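Local coordinates for protein ferredoxin--NADP reductase, apicoplast (Plasmodium falciparum, PDB 3JQQ) that passes electrons between ferredoxin and NADP(H) through a bound FAD in the apicoplast, and may take part in the last step of isoprenoid precursor synthesis, at residues 36-42 with 112-118; 172-178 with 279-285. The protein carries 1 engineered substitution. One frame throughout, in Å; residues are numbered along the deposited sequence.

Interaction 1 (36-42 with 112-118). With FAD (flavin-adenine dinucleotide), chain I.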
ATOM      1  N   TYR B  36     -16.469  -1.456  -5.040  1.00 20.18           N
ATOM      2  CA  TYR B  36     -17.763  -2.105  -4.941  1.00 19.75           C
ATOM      3  C   TYR B  36     -18.172  -2.342  -3.495  1.00 19.75           C
ATOM      4  O   TYR B  36     -17.382  -2.815  -2.674  1.00 19.88           O
ATOM      5  CB  TYR B  36     -17.779  -3.412  -5.749  1.00 19.63           C
ATOM      6  CG  TYR B  36     -17.718  -3.171  -7.239  1.00 19.09           C
ATOM      7  CD1 TYR B  36     -16.516  -3.255  -7.931  1.00 19.16           C
ATOM      8  CD2 TYR B  36     -18.859  -2.822  -7.952  1.00 19.08           C
ATOM      9  CE1 TYR B  36     -16.455  -3.013  -9.296  1.00 18.59           C
ATOM     10  CE2 TYR B  36     -18.809  -2.578  -9.317  1.00 18.81           C
ATOM     11  CZ  TYR B  36     -17.601  -2.674  -9.980  1.00 18.79           C
ATOM     12  OH  TYR B  36     -17.539  -2.435 -11.333  1.00 18.99           O
ATOM     13  N   HIS B  37     -19.411  -1.974  -3.192  1.00 19.60           N
ATOM     14  CA  HIS B  37     -20.032  -2.269  -1.913  1.00 19.42           C
ATOM     15  C   HIS B  37     -20.751  -3.605  -2.037  1.00 19.44           C
ATOM     16  O   HIS B  37     -21.659  -3.751  -2.856  1.00 19.16           O
ATOM     17  CB  HIS B  37     -21.024  -1.159  -1.559  1.00 19.36           C
ATOM     18  CG  HIS B  37     -22.002  -1.524  -0.484  1.00 19.51           C
ATOM     19  ND1 HIS B  37     -21.704  -1.427   0.858  1.00 19.81           N
ATOM     20  CD2 HIS B  37     -23.283  -1.959  -0.554  1.00 19.64           C
ATOM     21  CE1 HIS B  37     -22.756  -1.793   1.569  1.00 19.95           C
ATOM     22  NE2 HIS B  37     -23.727  -2.121   0.736  1.00 20.07           N
ATOM     23  N   LEU B  38     -20.333  -4.585  -1.243  1.00 19.60           N
ATOM     24  CA  LEU B  38     -20.949  -5.907  -1.281  1.00 19.99           C
ATOM     25  C   LEU B  38     -21.897  -6.100  -0.107  1.00 20.50           C
ATOM     26  O   LEU B  38     -21.501  -5.939   1.045  1.00 20.57           O
ATOM     27  CB  LEU B  38     -19.882  -7.008  -1.244  1.00 19.70           C
ATOM     28  CG  LEU B  38     -18.821  -7.083  -2.345  1.00 19.65           C
ATOM     29  CD1 LEU B  38     -17.849  -8.220  -2.071  1.00 19.02           C
ATOM     30  CD2 LEU B  38     -19.470  -7.257  -3.713  1.00 19.12           C
ATOM     31  N   GLU B  39     -23.150  -6.441  -0.392  1.00 21.32           N
ATOM     32  CA  GLU B  39     -24.041  -6.907   0.660  1.00 22.24           C
ATOM     33  C   GLU B  39     -23.949  -8.426   0.707  1.00 22.52           C
ATOM     34  O   GLU B  39     -24.116  -9.098  -0.312  1.00 22.60           O
ATOM     35  CB  GLU B  39     -25.487  -6.440   0.444  1.00 22.43           C
ATOM     36  CG  GLU B  39     -26.322  -6.477   1.729  1.00 23.57           C
ATOM     37  CD  GLU B  39     -27.729  -5.924   1.562  1.00 25.12           C
ATOM     38  OE1 GLU B  39     -27.920  -4.992   0.751  1.00 26.09           O
ATOM     39  OE2 GLU B  39     -28.643  -6.420   2.257  1.00 25.59           O
ATOM     40  N   ILE B  40     -23.659  -8.962   1.889  1.00 22.92           N
ATOM     41  CA  ILE B  40     -23.390 -10.388   2.037  1.00 23.19           C
ATOM     42  C   ILE B  40     -24.295 -11.057   3.069  1.00 23.52           C
ATOM     43  O   ILE B  40     -24.378 -10.624   4.216  1.00 23.47           O
ATOM     44  CB  ILE B  40     -21.918 -10.637   2.402  1.00 23.21           C
ATOM     45  CG1 ILE B  40     -21.008 -10.255   1.230  1.00 22.97           C
ATOM     46  CG2 ILE B  40     -21.705 -12.097   2.792  1.00 23.12           C
ATOM     47  CD1 ILE B  40     -19.534 -10.411   1.519  1.00 22.60           C
ATOM     48  N   ASN B  41     -24.983 -12.120   2.638  1.00 23.92           N
ATOM     49  CA  ASN B  41     -25.836 -12.907   3.523  1.00 24.25           C
ATOM     50  C   ASN B  41     -25.047 -14.062   4.123  1.00 24.53           C
ATOM     51  O   ASN B  41     -24.583 -14.953   3.409  1.00 24.37           O
ATOM     52  CB  ASN B  41     -27.066 -13.424   2.770  1.00 24.30           C
ATOM     53  CG  ASN B  41     -28.093 -14.076   3.689  1.00 24.75           C
ATOM     54  OD1 ASN B  41     -27.772 -14.965   4.484  1.00 24.71           O
ATOM     55  ND2 ASN B  41     -29.349 -13.643   3.583  1.00 25.15           N
ATOM     56  N   HIS B  42     -24.896 -14.031   5.436  1.00 24.85           N
ATOM     57  CA  HIS B  42     -24.106 -15.025   6.144  1.00 25.26           C
ATOM     58  C   HIS B  42     -25.017 -15.842   7.069  1.00 25.72           C
ATOM     59  O   HIS B  42     -24.541 -16.612   7.904  1.00 25.74           O
ATOM     60  CB  HIS B  42     -23.014 -14.328   6.954  1.00 25.13           C
ATOM     61  CG  HIS B  42     -23.538 -13.275   7.881  1.00 24.90           C
ATOM     62  ND1 HIS B  42     -23.945 -13.556   9.173  1.00 24.51           N
ATOM     63  CD2 HIS B  42     -23.737 -11.940   7.707  1.00 24.80           C
ATOM     64  CE1 HIS B  42     -24.364 -12.439   9.755  1.00 24.60           C
ATOM     65  NE2 HIS B  42     -24.253 -11.448   8.889  1.00 24.56           N
ATOM     66  N   GLU B 112     -29.172  -7.746   9.289  1.00 30.46           N
ATOM     67  CA  GLU B 112     -29.215  -9.134   8.856  1.00 30.13           C
ATOM     68  C   GLU B 112     -27.953  -9.466   8.066  1.00 29.49           C
ATOM     69  O   GLU B 112     -27.215 -10.382   8.413  1.00 29.32           O
ATOM     70  CB  GLU B 112     -30.474  -9.397   8.023  1.00 30.38           C
ATOM     71  CG  GLU B 112     -30.797 -10.869   7.815  1.00 31.54           C
ATOM     72  CD  GLU B 112     -32.230 -11.097   7.361  1.00 33.41           C
ATOM     73  OE1 GLU B 112     -32.486 -12.120   6.691  1.00 34.32           O
ATOM     74  OE2 GLU B 112     -33.101 -10.254   7.674  1.00 34.12           O
ATOM     75  N   ASN B 113     -27.710  -8.699   7.008  1.00 28.85           N
ATOM     76  CA  ASN B 113     -26.525  -8.870   6.167  1.00 28.07           C
ATOM     77  C   ASN B 113     -25.355  -7.996   6.605  1.00 27.53           C
ATOM     78  O   ASN B 113     -25.542  -7.039   7.361  1.00 27.37           O
ATOM     79  CB  ASN B 113     -26.866  -8.552   4.709  1.00 28.12           C
ATOM     80  CG  ASN B 113     -27.946  -9.457   4.154  1.00 27.92           C
ATOM     81  OD1 ASN B 113     -27.898 -10.675   4.322  1.00 27.60           O
ATOM     82  ND2 ASN B 113     -28.924  -8.866   3.480  1.00 27.80           N
ATOM     83  N   LEU B 114     -24.154  -8.326   6.135  1.00 26.91           N
ATOM     84  CA  LEU B 114     -22.972  -7.512   6.422  1.00 26.33           C
ATOM     85  C   LEU B 114     -22.462  -6.775   5.178  1.00 25.86           C
ATOM     86  O   LEU B 114     -22.708  -7.199   4.047  1.00 25.80           O
ATOM     87  CB  LEU B 114     -21.859  -8.354   7.064  1.00 26.36           C
ATOM     88  CG  LEU B 114     -21.156  -9.429   6.227  1.00 26.46           C
ATOM     89  CD1 LEU B 114     -20.104  -8.812   5.319  1.00 26.15           C
ATOM     90  CD2 LEU B 114     -20.526 -10.477   7.132  1.00 26.46           C
ATOM     91  N   SER B 115     -21.758  -5.667   5.405  1.00 25.22           N
ATOM     92  CA  SER B 115     -21.260  -4.815   4.326  1.00 24.49           C
ATOM     93  C   SER B 115     -19.742  -4.854   4.231  1.00 23.74           C
ATOM     94  O   SER B 115     -19.051  -5.111   5.214  1.00 23.81           O
ATOM     95  CB  SER B 115     -21.685  -3.360   4.544  1.00 24.48           C
ATOM     96  OG  SER B 115     -23.058  -3.260   4.861  1.00 25.39           O
ATOM     97  N   VAL B 116     -19.236  -4.569   3.038  1.00 22.80           N
ATOM     98  CA  VAL B 116     -17.812  -4.478   2.781  1.00 21.73           C
ATOM     99  C   VAL B 116     -17.615  -3.618   1.538  1.00 20.95           C
ATOM    100  O   VAL B 116     -18.394  -3.712   0.589  1.00 20.69           O
ATOM    101  CB  VAL B 116     -17.195  -5.873   2.558  1.00 21.83           C
ATOM    102  CG1 VAL B 116     -16.193  -5.840   1.414  1.00 21.93           C
ATOM    103  CG2 VAL B 116     -16.554  -6.388   3.846  1.00 21.74           C
ATOM    104  N   ALA B 117     -16.599  -2.759   1.556  1.00 20.01           N
ATOM    105  CA  ALA B 117     -16.284  -1.929   0.396  1.00 19.40           C
ATOM    106  C   ALA B 117     -14.891  -2.255  -0.117  1.00 19.03           C
ATOM    107  O   ALA B 117     -13.901  -2.110   0.605  1.00 19.07           O
ATOM    108  CB  ALA B 117     -16.398  -0.456   0.740  1.00 19.34           C
ATOM    109  N   ILE B 118     -14.821  -2.692  -1.369  1.00 18.72           N
ATOM    110  CA  ILE B 118     -13.577  -3.194  -1.937  1.00 18.41           C
ATOM    111  C   ILE B 118     -13.139  -2.393  -3.154  1.00 18.35           C
ATOM    112  O   ILE B 118     -13.834  -2.344  -4.167  1.00 18.23           O
ATOM    113  CB  ILE B 118     -13.704  -4.679  -2.329  1.00 18.38           C
ATOM    114  CG1 ILE B 118     -14.057  -5.522  -1.103  1.00 18.29           C
ATOM    115  CG2 ILE B 118     -12.413  -5.180  -2.971  1.00 18.26           C
ATOM    116  CD1 ILE B 118     -14.203  -6.990  -1.401  1.00 18.41           C
TER
HETATM  117  PA  FAD I 415      -2.847  -8.245  -4.681  1.00 21.71           P
HETATM  118  O1A FAD I 415      -2.595  -8.853  -3.322  1.00 21.33           O
HETATM  119  O2A FAD I 415      -2.984  -9.318  -5.735  1.00 21.56           O
HETATM  120  O5B FAD I 415      -1.680  -7.193  -5.049  1.00 22.00           O
HETATM  121  C5B FAD I 415      -1.485  -6.033  -4.269  1.00 22.00           C
HETATM  122  C4B FAD I 415      -1.256  -4.815  -5.160  1.00 22.24           C
HETATM  123  O4B FAD I 415      -0.200  -5.054  -6.075  1.00 22.13           O
HETATM  124  C3B FAD I 415      -2.488  -4.495  -5.986  1.00 22.19           C
HETATM  125  O3B FAD I 415      -2.596  -3.096  -6.098  1.00 22.52           O
HETATM  126  C2B FAD I 415      -2.178  -5.084  -7.347  1.00 21.92           C
HETATM  127  O2B FAD I 415      -2.759  -4.317  -8.376  1.00 22.04           O
HETATM  128  C1B FAD I 415      -0.662  -5.043  -7.415  1.00 21.21           C
HETATM  129  N9A FAD I 415      -0.102  -6.199  -8.139  1.00 19.85           N
HETATM  130  C8A FAD I 415      -0.341  -7.526  -7.895  1.00 19.80           C
HETATM  131  N7A FAD I 415       0.378  -8.261  -8.777  1.00 19.01           N
HETATM  132  C5A FAD I 415       1.075  -7.421  -9.573  1.00 18.58           C
HETATM  133  C6A FAD I 415       1.954  -7.641 -10.627  1.00 18.43           C
HETATM  134  N6A FAD I 415       2.174  -8.876 -11.073  1.00 17.36           N
HETATM  135  N1A FAD I 415       2.524  -6.559 -11.266  1.00 18.24           N
HETATM  136  C2A FAD I 415       2.220  -5.278 -10.857  1.00 18.69           C
HETATM  137  N3A FAD I 415       1.344  -5.070  -9.813  1.00 18.89           N
HETATM  138  C4A FAD I 415       0.782  -6.125  -9.180  1.00 18.93           C
HETATM  139  N1  FAD I 415      -9.094  -3.113   1.081  1.00 16.12           N
HETATM  140  C2  FAD I 415     -10.316  -2.660   0.637  1.00 16.76           C
HETATM  141  O2  FAD I 415     -10.494  -2.498  -0.570  1.00 17.03           O
HETATM  142  N3  FAD I 415     -11.328  -2.393   1.540  1.00 16.68           N
HETATM  143  C4  FAD I 415     -11.120  -2.573   2.890  1.00 16.38           C
HETATM  144  O4  FAD I 415     -12.020  -2.332   3.692  1.00 16.94           O
HETATM  145  C4X FAD I 415      -9.887  -3.028   3.340  1.00 16.23           C
HETATM  146  N5  FAD I 415      -9.674  -3.211   4.690  1.00 15.80           N
HETATM  147  C5X FAD I 415      -8.445  -3.663   5.122  1.00 15.04           C
HETATM  148  C6  FAD I 415      -8.232  -3.846   6.485  1.00 14.26           C
HETATM  149  C7  FAD I 415      -7.003  -4.302   6.937  1.00 13.99           C
HETATM  150  C7M FAD I 415      -6.777  -4.499   8.410  1.00 13.96           C
HETATM  151  C8  FAD I 415      -5.989  -4.574   6.019  1.00 13.77           C
HETATM  152  C8M FAD I 415      -4.646  -5.065   6.487  1.00 13.19           C
HETATM  153  C9  FAD I 415      -6.204  -4.388   4.660  1.00 13.65           C
HETATM  154  C9A FAD I 415      -7.430  -3.932   4.202  1.00 14.24           C
HETATM  155  N10 FAD I 415      -7.639  -3.758   2.843  1.00 14.95           N
HETATM  156  C10 FAD I 415      -8.872  -3.297   2.425  1.00 15.59           C
HETATM  157  C1' FAD I 415      -6.620  -4.212   1.815  1.00 14.55           C
HETATM  158  C2' FAD I 415      -7.032  -5.524   1.134  1.00 15.12           C
HETATM  159  O2' FAD I 415      -6.977  -6.566   2.077  1.00 15.04           O
HETATM  160  C3' FAD I 415      -6.155  -5.973  -0.045  1.00 15.30           C
HETATM  161  O3' FAD I 415      -4.788  -5.779   0.243  1.00 15.78           O
HETATM  162  C4' FAD I 415      -6.507  -5.303  -1.373  1.00 15.74           C
HETATM  163  O4' FAD I 415      -7.806  -5.700  -1.752  1.00 14.55           O
HETATM  164  C5' FAD I 415      -5.537  -5.739  -2.466  1.00 16.35           C
HETATM  165  O5' FAD I 415      -5.654  -7.135  -2.600  1.00 17.77           O
HETATM  166  P   FAD I 415      -5.546  -7.861  -4.034  1.00 19.58           P
HETATM  167  O1P FAD I 415      -5.468  -9.357  -3.834  1.00 19.41           O
HETATM  168  O2P FAD I 415      -6.703  -7.493  -4.936  1.00 18.84           O
HETATM  169  O3P FAD I 415      -4.161  -7.315  -4.641  1.00 20.42           O
HETATM  170  O   HOH W   1     -26.838 -12.768   7.127  1.00 18.38           O
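Asn113 and Glu39 join by a side-chain hydrogen bond at one end of an antiparallel strand pair: ND2 of Asn113 gives a hydrogen to OE2 of Glu39 at 2.7 Å, reaching the oxygen on its anti side, with the amide and carboxylate planes turned 54° apart. The glutamate delivers OE2 by extending its chain with CG anti to the backbone N (chi1 -160°), while Asn113 sets CB against Ile40 O and OD1 against CA of Asn41. Strands 36-41 and 114-118 run antiparallel in the FAD-binding barrel of the ferredoxin reductase family, where 35-41 lies between 16-25 and 114-123. Firm bonds tie Tyr36 to Ile118 and Ile40 to Leu114 in both directions; between them Leu38 N reaches Val116 O at 2.8 Å, but the return bond from Val116 N is weak. On the face of Leu38, Ile40 and Ile118, CD1 of Leu38 meets CD1 of Ile118 at 3.9 Å, and Leu114 lies alongside Ile40. The other branch of Leu114, CD2, approaches CD2 of the His42 ring at 3.6 Å. A water over one face of this ring links His42 N to Glu112 O. On the face opposite Leu38, His37 brings CE1 to within 3.5 Å of Ser115 CB, while its ND1 bonds to Tyr225 OH. Ala117 O accepts the N-H of flavin N3 at 2.8 Å, and CA of Ile118 lies near flavin O2.

Interaction 2 (172-178 with 279-285); sequences NFIFIAT and CELYICG. With A2P (adenosine-2'-5'-diphosphate), chain J.
Asn172 lays its CB against SG of Cys279 at 3.6 Å while its carbonyl O receives the N-H of Glu280, the first rung of a parallel ladder. Phe173 follows with CD2 of its ring 3.6 Å from CB of Glu280, whose chain bends at chi2 (-71°) and takes the carboxylate away to His312. Ile174 is gripped through both backbone polar groups, N to Glu280 O and O to Tyr282 N; its CG2 presses on CD1 of Leu281 at 3.4 Å, tighter than usual for two carbons. Phe175 turns its ring edge toward the face of Tyr282 in an offset edge-to-face pair, with centroids 5.5 Å apart and planes at 75°. Ile176 repeats the double backbone grip with Tyr282 O and Cys284 N, and its CD1 meets CD1 of Leu281 at 3.8 Å beside Ile283. Ala177 adds a CA-H...O contact to Cys284 O. At Thr178 the backbone bond to Cys284 O is weak; OG1, 3.3 Å from CA of Gly285, bonds to Lys286 N, an engineered residue, and CB lies 3.7 Å from O4' of the bound adenosine-2'-5'-diphosphate. Strands 173-178 and 280-285 are neighbours in the five-stranded parallel sheet of the Rossmann-like NADP-binding domain, with 211-217 beyond the first and 311-315 beyond the second; helix 183-192 packs on the Phe173 and Tyr282 face, and helix 289-298 on that of Ile176 and Leu281.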
ATOM      1  N   ASN B 172     -17.147  10.989  23.087  1.00 38.51           N
ATOM      2  CA  ASN B 172     -16.836  11.726  21.875  1.00 36.97           C
ATOM      3  C   ASN B 172     -15.752  11.029  21.066  1.00 35.88           C
ATOM      4  O   ASN B 172     -14.961  10.267  21.617  1.00 35.76           O
ATOM      5  CB  ASN B 172     -16.414  13.152  22.216  1.00 37.03           C
ATOM      6  CG  ASN B 172     -17.384  13.836  23.159  1.00 37.00           C
ATOM      7  OD1 ASN B 172     -18.572  13.941  22.874  1.00 37.05           O
ATOM      8  ND2 ASN B 172     -16.878  14.305  24.294  1.00 36.97           N
ATOM      9  N   PHE B 173     -15.709  11.288  19.766  1.00 34.50           N
ATOM     10  CA  PHE B 173     -14.744  10.628  18.885  1.00 33.16           C
ATOM     11  C   PHE B 173     -14.089  11.575  17.887  1.00 32.51           C
ATOM     12  O   PHE B 173     -14.669  12.588  17.491  1.00 32.36           O
ATOM     13  CB  PHE B 173     -15.417   9.504  18.092  1.00 33.04           C
ATOM     14  CG  PHE B 173     -16.021   8.420  18.943  1.00 32.28           C
ATOM     15  CD1 PHE B 173     -17.382   8.397  19.198  1.00 31.69           C
ATOM     16  CD2 PHE B 173     -15.231   7.410  19.465  1.00 31.89           C
ATOM     17  CE1 PHE B 173     -17.943   7.395  19.967  1.00 31.69           C
ATOM     18  CE2 PHE B 173     -15.791   6.403  20.232  1.00 31.76           C
ATOM     19  CZ  PHE B 173     -17.144   6.397  20.489  1.00 31.64           C
ATOM     20  N   ILE B 174     -12.871  11.223  17.488  1.00 31.60           N
ATOM     21  CA  ILE B 174     -12.246  11.775  16.296  1.00 30.70           C
ATOM     22  C   ILE B 174     -11.890  10.601  15.388  1.00 29.90           C
ATOM     23  O   ILE B 174     -11.060   9.766  15.743  1.00 29.90           O
ATOM     24  CB  ILE B 174     -10.967  12.559  16.620  1.00 30.79           C
ATOM     25  CG1 ILE B 174     -11.297  13.811  17.436  1.00 30.97           C
ATOM     26  CG2 ILE B 174     -10.223  12.932  15.344  1.00 30.88           C
ATOM     27  CD1 ILE B 174     -10.073  14.512  17.998  1.00 31.05           C
ATOM     28  N   PHE B 175     -12.539  10.522  14.229  1.00 28.89           N
ATOM     29  CA  PHE B 175     -12.228   9.479  13.258  1.00 27.78           C
ATOM     30  C   PHE B 175     -11.400  10.064  12.120  1.00 27.00           C
ATOM     31  O   PHE B 175     -11.772  11.076  11.531  1.00 26.90           O
ATOM     32  CB  PHE B 175     -13.501   8.851  12.680  1.00 27.82           C
ATOM     33  CG  PHE B 175     -14.414   8.241  13.710  1.00 27.84           C
ATOM     34  CD1 PHE B 175     -15.790   8.358  13.583  1.00 27.84           C
ATOM     35  CD2 PHE B 175     -13.906   7.548  14.796  1.00 27.77           C
ATOM     36  CE1 PHE B 175     -16.641   7.798  14.517  1.00 27.77           C
ATOM     37  CE2 PHE B 175     -14.754   6.987  15.736  1.00 27.78           C
ATOM     38  CZ  PHE B 175     -16.123   7.111  15.596  1.00 27.65           C
ATOM     39  N   ILE B 176     -10.277   9.424  11.811  1.00 26.02           N
ATOM     40  CA  ILE B 176      -9.428   9.866  10.709  1.00 25.02           C
ATOM     41  C   ILE B 176      -9.315   8.755   9.665  1.00 24.38           C
ATOM     42  O   ILE B 176      -8.984   7.619   9.995  1.00 24.18           O
ATOM     43  CB  ILE B 176      -8.034  10.292  11.215  1.00 25.00           C
ATOM     44  CG1 ILE B 176      -8.163  11.501  12.147  1.00 24.68           C
ATOM     45  CG2 ILE B 176      -7.115  10.612  10.049  1.00 24.79           C
ATOM     46  CD1 ILE B 176      -6.901  11.820  12.923  1.00 24.18           C
ATOM     47  N   ALA B 177      -9.608   9.081   8.409  1.00 23.75           N
ATOM     48  CA  ALA B 177      -9.672   8.059   7.366  1.00 23.17           C
ATOM     49  C   ALA B 177      -9.112   8.495   6.013  1.00 22.74           C
ATOM     50  O   ALA B 177      -9.054   9.685   5.698  1.00 22.66           O
ATOM     51  CB  ALA B 177     -11.110   7.565   7.201  1.00 23.13           C
ATOM     52  N   THR B 178      -8.695   7.507   5.226  1.00 22.25           N
ATOM     53  CA  THR B 178      -8.393   7.699   3.815  1.00 21.93           C
ATOM     54  C   THR B 178      -9.005   6.550   3.022  1.00 21.67           C
ATOM     55  O   THR B 178      -8.974   5.400   3.458  1.00 21.65           O
ATOM     56  CB  THR B 178      -6.871   7.743   3.535  1.00 21.97           C
ATOM     57  OG1 THR B 178      -6.272   6.496   3.913  1.00 22.02           O
ATOM     58  CG2 THR B 178      -6.215   8.878   4.311  1.00 21.94           C
ATOM     59  N   CYS B 279     -11.865  12.846  23.746  1.00 46.15           N
ATOM     60  CA  CYS B 279     -12.153  12.104  22.517  1.00 44.72           C
ATOM     61  C   CYS B 279     -11.340  10.825  22.370  1.00 43.58           C
ATOM     62  O   CYS B 279     -10.141  10.802  22.649  1.00 43.46           O
ATOM     63  CB  CYS B 279     -11.907  12.985  21.289  1.00 44.84           C
ATOM     64  SG  CYS B 279     -13.208  14.178  20.929  1.00 45.02           S
ATOM     65  N   GLU B 280     -12.005   9.763  21.925  1.00 42.05           N
ATOM     66  CA  GLU B 280     -11.310   8.580  21.440  1.00 40.61           C
ATOM     67  C   GLU B 280     -10.841   8.876  20.022  1.00 39.43           C
ATOM     68  O   GLU B 280     -11.633   9.275  19.169  1.00 39.31           O
ATOM     69  CB  GLU B 280     -12.232   7.360  21.447  1.00 40.68           C
ATOM     70  CG  GLU B 280     -12.506   6.789  22.834  1.00 41.01           C
ATOM     71  CD  GLU B 280     -11.297   6.086  23.425  1.00 41.41           C
ATOM     72  OE1 GLU B 280     -10.542   5.440  22.657  1.00 41.78           O
ATOM     73  OE2 GLU B 280     -11.099   6.179  24.653  1.00 41.63           O
ATOM     74  N   LEU B 281      -9.549   8.690  19.776  1.00 37.94           N
ATOM     75  CA  LEU B 281      -8.960   9.018  18.486  1.00 36.47           C
ATOM     76  C   LEU B 281      -8.718   7.762  17.659  1.00 35.30           C
ATOM     77  O   LEU B 281      -8.089   6.812  18.124  1.00 35.29           O
ATOM     78  CB  LEU B 281      -7.650   9.785  18.683  1.00 36.58           C
ATOM     79  CG  LEU B 281      -6.859  10.184  17.438  1.00 36.65           C
ATOM     80  CD1 LEU B 281      -7.700  11.058  16.521  1.00 36.86           C
ATOM     81  CD2 LEU B 281      -5.576  10.900  17.834  1.00 36.92           C
ATOM     82  N   TYR B 282      -9.226   7.760  16.431  1.00 33.75           N
ATOM     83  CA  TYR B 282      -9.067   6.618  15.538  1.00 32.16           C
ATOM     84  C   TYR B 282      -8.376   7.029  14.249  1.00 31.21           C
ATOM     85  O   TYR B 282      -8.654   8.090  13.694  1.00 31.24           O
ATOM     86  CB  TYR B 282     -10.426   6.001  15.210  1.00 32.05           C
ATOM     87  CG  TYR B 282     -11.044   5.236  16.353  1.00 31.38           C
ATOM     88  CD1 TYR B 282     -11.616   5.899  17.429  1.00 30.60           C
ATOM     89  CD2 TYR B 282     -11.064   3.847  16.352  1.00 30.67           C
ATOM     90  CE1 TYR B 282     -12.182   5.203  18.474  1.00 30.46           C
ATOM     91  CE2 TYR B 282     -11.628   3.142  17.395  1.00 30.28           C
ATOM     92  CZ  TYR B 282     -12.186   3.825  18.453  1.00 30.15           C
ATOM     93  OH  TYR B 282     -12.753   3.131  19.494  1.00 30.03           O
ATOM     94  N   ILE B 283      -7.480   6.176  13.770  1.00 30.02           N
ATOM     95  CA  ILE B 283      -6.794   6.417  12.509  1.00 28.92           C
ATOM     96  C   ILE B 283      -6.815   5.154  11.656  1.00 28.36           C
ATOM     97  O   ILE B 283      -6.252   4.129  12.040  1.00 28.11           O
ATOM     98  CB  ILE B 283      -5.342   6.865  12.738  1.00 28.85           C
ATOM     99  CG1 ILE B 283      -5.315   8.216  13.461  1.00 28.68           C
ATOM    100  CG2 ILE B 283      -4.597   6.942  11.413  1.00 28.70           C
ATOM    101  CD1 ILE B 283      -3.958   8.577  14.041  1.00 28.28           C
ATOM    102  N   CYS B 284      -7.475   5.230  10.511  1.00 27.74           N
ATOM    103  CA  CYS B 284      -7.579   4.086   9.612  1.00 27.35           C
ATOM    104  C   CYS B 284      -7.267   4.472   8.173  1.00 27.25           C
ATOM    105  O   CYS B 284      -7.926   5.336   7.591  1.00 26.98           O
ATOM    106  CB  CYS B 284      -8.972   3.458   9.688  1.00 27.19           C
ATOM    107  SG  CYS B 284      -9.123   1.918   8.755  1.00 27.38           S
ATOM    108  N   GLY B 285      -6.251   3.842   7.597  1.00 27.20           N
ATOM    109  CA  GLY B 285      -5.812   4.217   6.268  1.00 27.41           C
ATOM    110  C   GLY B 285      -4.312   4.081   6.114  1.00 27.52           C
ATOM    111  O   GLY B 285      -3.694   3.187   6.693  1.00 27.52           O
TER
HETATM  112  P1  A2P J 416      -3.413  10.537  -3.888  1.00 20.52           P
HETATM  113  O1P A2P J 416      -2.216  11.453  -3.814  1.00 20.75           O
HETATM  114  O2P A2P J 416      -3.060   9.070  -3.945  1.00 20.83           O
HETATM  115  O3P A2P J 416      -4.462  10.971  -4.884  1.00 20.93           O
HETATM  116  P2  A2P J 416      -6.374   5.342  -1.990  1.00 24.29           P
HETATM  117  O4P A2P J 416      -7.049   4.657  -0.827  1.00 24.71           O
HETATM  118  O5P A2P J 416      -5.017   4.779  -2.349  1.00 24.42           O
HETATM  119  O6P A2P J 416      -7.284   5.597  -3.167  1.00 24.38           O
HETATM  120  O5' A2P J 416      -6.042   6.815  -1.431  1.00 23.46           O
HETATM  121  C5' A2P J 416      -6.973   7.484  -0.583  1.00 21.96           C
HETATM  122  C4' A2P J 416      -6.545   8.935  -0.410  1.00 21.13           C
HETATM  123  O4' A2P J 416      -5.382   9.003   0.423  1.00 20.79           O
HETATM  124  C3' A2P J 416      -6.167   9.568  -1.742  1.00 20.57           C
HETATM  125  O3' A2P J 416      -6.693  10.898  -1.775  1.00 20.74           O
HETATM  126  C2' A2P J 416      -4.655   9.631  -1.721  1.00 20.30           C
HETATM  127  O2' A2P J 416      -4.143  10.733  -2.466  1.00 20.19           O
HETATM  128  C1' A2P J 416      -4.436   9.850  -0.234  1.00 20.25           C
HETATM  129  N9  A2P J 416      -3.019   9.647   0.161  1.00 19.64           N
HETATM  130  C8  A2P J 416      -2.025   9.184  -0.622  1.00 19.42           C
HETATM  131  N7  A2P J 416      -0.848   9.150   0.055  1.00 18.87           N
HETATM  132  C5  A2P J 416      -1.087   9.611   1.299  1.00 19.12           C
HETATM  133  C6  A2P J 416      -0.294   9.844   2.530  1.00 19.09           C
HETATM  134  N6  A2P J 416       1.030   9.569   2.572  1.00 18.95           N
HETATM  135  N1  A2P J 416      -0.934  10.339   3.614  1.00 19.26           N
HETATM  136  C2  A2P J 416      -2.250  10.616   3.594  1.00 18.98           C
HETATM  137  N3  A2P J 416      -3.028  10.430   2.514  1.00 19.43           N
HETATM  138  C4  A2P J 416      -2.516   9.942   1.360  1.00 19.21           C

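Overall arrangement
Interaction 1 joins antiparallel strands of the FAD-binding part, and interaction 2 parallel strands of the NADP-binding part; they share no element, lie on opposite sides of the chain's centre, and have centres about 23 Å apart. Interaction 2 is the more deeply buried, a central pair between two helical layers, and its side-chain chemistry is chiefly aliphatic and aromatic. The partly buried interaction 1 mixes an apolar face with polar groups and a bridging water toward its end at 41-42 and 112-113. Each meets a ligand near one end of the paired segments: Ala117 and Ile118 approach the flavin mainly through backbone, whereas Thr178, at the end of its strand, touches the adenosine nucleotide through its side chain.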